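RNA-binding protein RMD9, mitochondrial (Saccharomyces cerevisiae S288C, PDB 7A9X) binds a dodecameric sequence motif in the 3'-UTRs of mitochondrial mRNAs and takes part in their processing or stability. Local coordinates at residues 399-402 / 403-407; 432-435 / 436-440. All blocks are in the same frame, centred on the assembly; numbering follows the deposited sequence.

Contact 1 of 2, residues 399-402 / 403-407. With nucleotides of chain B.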
loop_
_atom_site.group_PDB
_atom_site.type_symbol
_atom_site.label_atom_id
_atom_site.label_comp_id
_atom_site.label_asym_id
_atom_site.label_seq_id
_atom_site.Cartn_x
_atom_site.Cartn_y
_atom_site.Cartn_z
ATOM N N ILE A 399 5.134 -11.080 -19.177
ATOM C CA ILE A 399 5.101 -11.376 -17.751
ATOM C C ILE A 399 6.071 -10.463 -17.016
ATOM O O ILE A 399 7.219 -10.273 -17.439
ATOM C CB ILE A 399 5.418 -12.857 -17.495
ATOM C CG1 ILE A 399 4.382 -13.745 -18.188
ATOM C CG2 ILE A 399 5.434 -13.145 -16.004
ATOM C CD1 ILE A 399 4.567 -15.221 -17.921
ATOM N N ASP A 400 5.602 -9.872 -15.926
ATOM C CA ASP A 400 6.437 -9.083 -15.037
ATOM C C ASP A 400 6.999 -9.970 -13.932
ATOM O O ASP A 400 6.478 -11.050 -13.641
ATOM C CB ASP A 400 5.631 -7.935 -14.434
ATOM C CG ASP A 400 4.243 -8.369 -14.005
ATOM O OD1 ASP A 400 3.426 -8.709 -14.887
ATOM O OD2 ASP A 400 3.975 -8.398 -12.787
ATOM N N GLU A 401 8.072 -9.498 -13.311
ATOM C CA GLU A 401 8.730 -10.297 -12.284
ATOM C C GLU A 401 7.867 -10.511 -11.041
ATOM O O GLU A 401 7.870 -11.622 -10.495
ATOM C CB GLU A 401 10.065 -9.671 -11.882
ATOM C CG GLU A 401 11.028 -10.684 -11.295
ATOM C CD GLU A 401 12.068 -10.058 -10.398
ATOM O OE1 GLU A 401 11.712 -9.151 -9.613
ATOM O OE2 GLU A 401 13.242 -10.477 -10.481
ATOM N N PRO A 402 7.140 -9.501 -10.540
ATOM C CA PRO A 402 6.303 -9.751 -9.353
ATOM C C PRO A 402 5.280 -10.858 -9.549
ATOM O O PRO A 402 4.918 -11.525 -8.574
ATOM C CB PRO A 402 5.632 -8.393 -9.109
ATOM C CG PRO A 402 6.604 -7.412 -9.637
ATOM C CD PRO A 402 7.170 -8.062 -10.869
ATOM N N PHE A 403 4.813 -11.077 -10.781
ATOM C CA PHE A 403 3.888 -12.175 -11.048
ATOM C C PHE A 403 4.465 -13.505 -10.576
ATOM O O PHE A 403 3.802 -14.263 -9.858
ATOM C CB PHE A 403 3.555 -12.228 -12.540
ATOM C CG PHE A 403 2.705 -13.406 -12.935
ATOM C CD1 PHE A 403 1.334 -13.393 -12.724
ATOM C CD2 PHE A 403 3.275 -14.524 -13.530
ATOM C CE1 PHE A 403 0.549 -14.472 -13.088
ATOM C CE2 PHE A 403 2.496 -15.606 -13.899
ATOM C CZ PHE A 403 1.131 -15.581 -13.679
ATOM N N PHE A 404 5.706 -13.804 -10.965
ATOM C CA PHE A 404 6.349 -15.035 -10.527
ATOM C C PHE A 404 6.906 -14.937 -9.111
ATOM O O PHE A 404 7.020 -15.965 -8.434
ATOM C CB PHE A 404 7.461 -15.427 -11.504
ATOM C CG PHE A 404 6.970 -16.179 -12.713
ATOM C CD1 PHE A 404 6.343 -17.411 -12.570
ATOM C CD2 PHE A 404 7.147 -15.667 -13.989
ATOM C CE1 PHE A 404 5.894 -18.115 -13.678
ATOM C CE2 PHE A 404 6.701 -16.365 -15.103
ATOM C CZ PHE A 404 6.072 -17.591 -14.946
ATOM N N ASN A 405 7.244 -13.730 -8.646
ATOM C CA ASN A 405 7.724 -13.575 -7.275
ATOM C C ASN A 405 6.636 -13.927 -6.265
ATOM O O ASN A 405 6.892 -14.662 -5.301
ATOM C CB ASN A 405 8.227 -12.148 -7.045
ATOM C CG ASN A 405 9.474 -11.826 -7.857
ATOM O OD1 ASN A 405 10.184 -12.724 -8.311
ATOM N ND2 ASN A 405 9.744 -10.538 -8.038
ATOM N N VAL A 406 5.419 -13.415 -6.469
ATOM C CA VAL A 406 4.306 -13.752 -5.583
ATOM C C VAL A 406 4.010 -15.245 -5.646
ATOM O O VAL A 406 3.825 -15.901 -4.613
ATOM C CB VAL A 406 3.061 -12.921 -5.944
ATOM C CG1 VAL A 406 1.879 -13.350 -5.095
ATOM C CG2 VAL A 406 3.337 -11.442 -5.766
ATOM N N MET A 407 3.961 -15.800 -6.858
ATOM C CA MET A 407 3.700 -17.227 -7.020
ATOM C C MET A 407 4.720 -18.065 -6.261
ATOM O O MET A 407 4.352 -18.985 -5.522
ATOM C CB MET A 407 3.707 -17.586 -8.508
ATOM C CG MET A 407 3.253 -19.002 -8.820
ATOM S SD MET A 407 3.544 -19.454 -10.541
ATOM C CE MET A 407 2.705 -18.129 -11.403
ATOM P P U B 10 3.580 -6.607 -0.443
ATOM O OP1 U B 10 3.041 -7.331 0.737
ATOM O OP2 U B 10 4.603 -5.549 -0.242
ATOM O "O5'" U B 10 4.171 -7.692 -1.451
ATOM C "C5'" U B 10 3.525 -8.941 -1.655
ATOM C "C4'" U B 10 4.363 -9.848 -2.520
ATOM O "O4'" U B 10 4.629 -9.185 -3.780
ATOM C "C3'" U B 10 5.740 -10.193 -1.966
ATOM O "O3'" U B 10 5.703 -11.314 -1.098
ATOM C "C2'" U B 10 6.577 -10.436 -3.219
ATOM O "O2'" U B 10 6.425 -11.769 -3.681
ATOM C "C1'" U B 10 5.930 -9.486 -4.230
ATOM N N1 U B 10 6.677 -8.217 -4.394
ATOM C C2 U B 10 7.543 -8.119 -5.467
ATOM O O2 U B 10 7.716 -9.026 -6.262
ATOM N N3 U B 10 8.198 -6.917 -5.573
ATOM C C4 U B 10 8.074 -5.829 -4.735
ATOM O O4 U B 10 8.734 -4.814 -4.962
ATOM C C5 U B 10 7.157 -6.008 -3.650
ATOM C C6 U B 10 6.505 -7.166 -3.523
#
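E401 and N405 meet one turn apart in a local contact at the N-terminal end of helix 401-410, within the seventh inferred PPR repeat and beside U10 of chain B. The turn is closed by N405 N to E401 O (2.9 Å) and V406 N to P402 O; D400, at the N-cap, accepts a weak bond from F403 N through OD2 and turns OD1 to K397. I399 CG2 lies 3.6 Å from both F403 CD2 and F404 CE2, a branched apolar side chain whose one methyl can meet two neighbouring aromatic rings.

The E401 chain, with CG anti to the backbone N (chi1 -156°), reaches N405 ND2 with OE1 at 2.9 Å; that nitrogen arrives 58° above the carboxylate plane. OE2 also meets S438 OG, and OE1 probably T435 OG1. N405 suits its place because an amide can donate twice from ND2, the second time to U10 O2 of chain B (3.1 Å), and accept at OD1, here from Y427 OH. With an alanine in place of E401, the N405 amide would probably be freer to turn away from the base, and S438 OG left without its carboxylate partner. O2 is common to uracil and cytosine, so this bond alone cannot tell them apart.

Contact 2 of 2, residues 432-435 / 436-440. With nucleotides of chain B.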
loop_
_atom_site.group_PDB
_atom_site.type_symbol
_atom_site.label_atom_id
_atom_site.label_comp_id
_atom_site.label_asym_id
_atom_site.label_seq_id
_atom_site.Cartn_x
_atom_site.Cartn_y
_atom_site.Cartn_z
ATOM N N ILE A 432 12.291 -12.222 -18.362
ATOM C CA ILE A 432 11.778 -11.298 -17.355
ATOM C C ILE A 432 12.864 -10.307 -16.951
ATOM O O ILE A 432 13.982 -10.722 -16.612
ATOM C CB ILE A 432 11.260 -12.053 -16.122
ATOM C CG1 ILE A 432 10.346 -13.203 -16.539
ATOM C CG2 ILE A 432 10.523 -11.103 -15.205
ATOM C CD1 ILE A 432 9.096 -12.750 -17.227
ATOM N N PRO A 433 12.587 -9.001 -16.977
ATOM C CA PRO A 433 13.509 -8.042 -16.351
ATOM C C PRO A 433 13.674 -8.344 -14.871
ATOM O O PRO A 433 12.714 -8.235 -14.101
ATOM C CB PRO A 433 12.829 -6.688 -16.589
ATOM C CG PRO A 433 11.930 -6.915 -17.768
ATOM C CD PRO A 433 11.461 -8.335 -17.651
ATOM N N ARG A 434 14.880 -8.728 -14.464
ATOM C CA ARG A 434 15.093 -9.248 -13.122
ATOM C C ARG A 434 15.377 -8.128 -12.128
ATOM O O ARG A 434 16.051 -7.146 -12.448
ATOM C CB ARG A 434 16.250 -10.249 -13.125
ATOM C CG ARG A 434 16.052 -11.423 -14.074
ATOM C CD ARG A 434 14.848 -12.264 -13.670
ATOM N NE ARG A 434 14.999 -12.818 -12.327
ATOM C CZ ARG A 434 15.626 -13.958 -12.055
ATOM N NH1 ARG A 434 15.719 -14.385 -10.803
ATOM N NH2 ARG A 434 16.165 -14.673 -13.035
ATOM N N THR A 435 14.840 -8.280 -10.921
ATOM C CA THR A 435 15.177 -7.451 -9.772
ATOM C C THR A 435 15.786 -8.334 -8.689
ATOM O O THR A 435 15.845 -9.560 -8.816
ATOM C CB THR A 435 13.951 -6.715 -9.221
ATOM O OG1 THR A 435 13.134 -7.633 -8.484
ATOM C CG2 THR A 435 13.137 -6.105 -10.345
ATOM N N ILE A 436 16.236 -7.698 -7.604
ATOM C CA ILE A 436 16.791 -8.450 -6.487
ATOM C C ILE A 436 15.735 -9.208 -5.699
ATOM O O ILE A 436 16.089 -10.069 -4.886
ATOM C CB ILE A 436 17.568 -7.520 -5.534
ATOM C CG1 ILE A 436 16.621 -6.528 -4.859
ATOM C CG2 ILE A 436 18.664 -6.782 -6.287
ATOM C CD1 ILE A 436 17.311 -5.621 -3.856
ATOM N N ILE A 437 14.450 -8.913 -5.917
ATOM C CA ILE A 437 13.391 -9.586 -5.169
ATOM C C ILE A 437 13.391 -11.082 -5.462
ATOM O O ILE A 437 13.294 -11.906 -4.544
ATOM C CB ILE A 437 12.020 -8.959 -5.487
ATOM C CG1 ILE A 437 12.074 -7.433 -5.373
ATOM C CG2 ILE A 437 10.948 -9.539 -4.572
ATOM C CD1 ILE A 437 12.392 -6.925 -3.994
ATOM N N SER A 438 13.494 -11.454 -6.740
ATOM C CA SER A 438 13.471 -12.865 -7.114
ATOM C C SER A 438 14.618 -13.626 -6.462
ATOM O O SER A 438 14.417 -14.700 -5.881
ATOM C CB SER A 438 13.534 -13.001 -8.635
ATOM O OG SER A 438 14.701 -12.377 -9.148
ATOM N N TYR A 439 15.833 -13.081 -6.546
ATOM C CA TYR A 439 16.985 -13.755 -5.960
ATOM C C TYR A 439 16.851 -13.872 -4.448
ATOM O O TYR A 439 17.318 -14.855 -3.861
ATOM C CB TYR A 439 18.270 -13.019 -6.341
ATOM C CG TYR A 439 18.499 -12.936 -7.838
ATOM C CD1 TYR A 439 17.945 -11.908 -8.590
ATOM C CD2 TYR A 439 19.266 -13.890 -8.498
ATOM C CE1 TYR A 439 18.146 -11.829 -9.959
ATOM C CE2 TYR A 439 19.475 -13.818 -9.867
ATOM C CZ TYR A 439 18.913 -12.785 -10.591
ATOM O OH TYR A 439 19.116 -12.706 -11.950
ATOM N N ARG A 440 16.210 -12.895 -3.802
ATOM C CA ARG A 440 15.923 -13.022 -2.377
ATOM C C ARG A 440 14.949 -14.163 -2.113
ATOM O O ARG A 440 15.159 -14.965 -1.197
ATOM C CB ARG A 440 15.366 -11.707 -1.830
ATOM C CG ARG A 440 16.410 -10.631 -1.607
ATOM C CD ARG A 440 15.772 -9.309 -1.221
ATOM N NE ARG A 440 16.777 -8.289 -0.937
ATOM C CZ ARG A 440 16.501 -7.006 -0.727
ATOM N NH1 ARG A 440 15.246 -6.578 -0.772
ATOM N NH2 ARG A 440 17.483 -6.152 -0.475
ATOM P P U B 11 6.077 -11.157 0.457
ATOM O OP1 U B 11 5.633 -12.386 1.167
ATOM O OP2 U B 11 5.582 -9.835 0.917
ATOM O "O5'" U B 11 7.671 -11.120 0.467
ATOM C "C5'" U B 11 8.433 -12.264 0.118
ATOM C "C4'" U B 11 9.903 -11.944 0.039
ATOM O "O4'" U B 11 10.155 -11.065 -1.090
ATOM C "C3'" U B 11 10.488 -11.193 1.223
ATOM O "O3'" U B 11 10.776 -12.030 2.328
ATOM C "C2'" U B 11 11.717 -10.530 0.618
ATOM O "O2'" U B 11 12.775 -11.465 0.472
ATOM C "C1'" U B 11 11.202 -10.169 -0.776
ATOM N N1 U B 11 10.669 -8.790 -0.828
ATOM C C2 U B 11 11.572 -7.742 -0.857
ATOM O O2 U B 11 12.781 -7.899 -0.842
ATOM N N3 U B 11 11.001 -6.495 -0.910
ATOM C C4 U B 11 9.653 -6.200 -0.933
ATOM O O4 U B 11 9.289 -5.024 -0.976
ATOM C C5 U B 11 8.787 -7.338 -0.899
ATOM C C6 U B 11 9.314 -8.563 -0.849
ATOM P P U B 10 3.580 -6.607 -0.443
ATOM O OP1 U B 10 3.041 -7.331 0.737
ATOM O OP2 U B 10 4.603 -5.549 -0.242
ATOM O "O5'" U B 10 4.171 -7.692 -1.451
ATOM C "C5'" U B 10 3.525 -8.941 -1.655
ATOM C "C4'" U B 10 4.363 -9.848 -2.520
ATOM O "O4'" U B 10 4.629 -9.185 -3.780
ATOM C "C3'" U B 10 5.740 -10.193 -1.966
ATOM O "O3'" U B 10 5.703 -11.314 -1.098
ATOM C "C2'" U B 10 6.577 -10.436 -3.219
ATOM O "O2'" U B 10 6.425 -11.769 -3.681
ATOM C "C1'" U B 10 5.930 -9.486 -4.230
ATOM N N1 U B 10 6.677 -8.217 -4.394
ATOM C C2 U B 10 7.543 -8.119 -5.467
ATOM O O2 U B 10 7.716 -9.026 -6.262
ATOM N N3 U B 10 8.198 -6.917 -5.573
ATOM C C4 U B 10 8.074 -5.829 -4.735
ATOM O O4 U B 10 8.734 -4.814 -4.962
ATOM C C5 U B 10 7.157 -6.008 -3.650
ATOM C C6 U B 10 6.505 -7.166 -3.523
#
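The guanidinium of R434 lies flat on one face of the Y439 ring, with planes 5° and centres 4.3 Å apart, an off-centre cation-pi stack. R434 NH1 stands above the rim of the ring, while Y439 OH comes over the middle of the guanidinium. At the edge of the tyrosine ring sits T435 O, 3.2 Å from Y439 CD1. The edge of the guanidinium is taken by S438: NE and NH1 of R434 both grip OG side-on and in plane, the shorter bond running from NH1 to OG at 2.8 Å. A planar cation suits this place because its face can stack while its rim still donates; tyrosine supplies the flat ring, and serine a small hydroxyl at the edge. Bends at chi2 and chi3, both near -60°, fold the R434 chain back over the start of the helix. Y427 adds a second cation-pi partner, and S438 OG also meets E401.

T435 is the N-cap of helix 436-445, where a short hydroxyl side chain can accept from a backbone N-H. Its OG1, placed by chi1 of 76° between the backbone N and carbonyl carbon, accepts from I437 N at 3.2 Å and is probably bonded to E401 too. As is familiar from PPR proteins, an aliphatic residue near the start of the helix packs between consecutive bases: I437 turns CG2 to U10 of chain B, 3.7 Å from its O2, and CD1 to U11 of chain B, 3.3 Å from its C2. R440, extended from CG to NE, brings its guanidinium edge-on to the second uracil, where NH1 donates to U11 O2 at 2.8 Å. I436 CD1 packs over one face of this guanidinium, and D480 and D134 form salt bridges to NE and NH1, probably helping to hold the arginine against the base.

How the contacts relate
Contacts 1 and 2 follow each other along the chain, each at the start of a PPR helix, and their centres lie 9 Å apart. E401 of contact 1 ties them together: its OE2 is 2.7 Å from S438 OG, a probable hydrogen bond, while the 2.4 Å between E401 OE1 and T435 OG1 is too short for its length to be trusted. Van der Waals packing adds to this, N405 OD1 lying 3.4 Å from S438 CB. On the RNA side the two share U10 of chain B, whose polar O2 is read from 399-407 and whose flat surface is met from 432-440, before the second contact passes on to U11 of chain B.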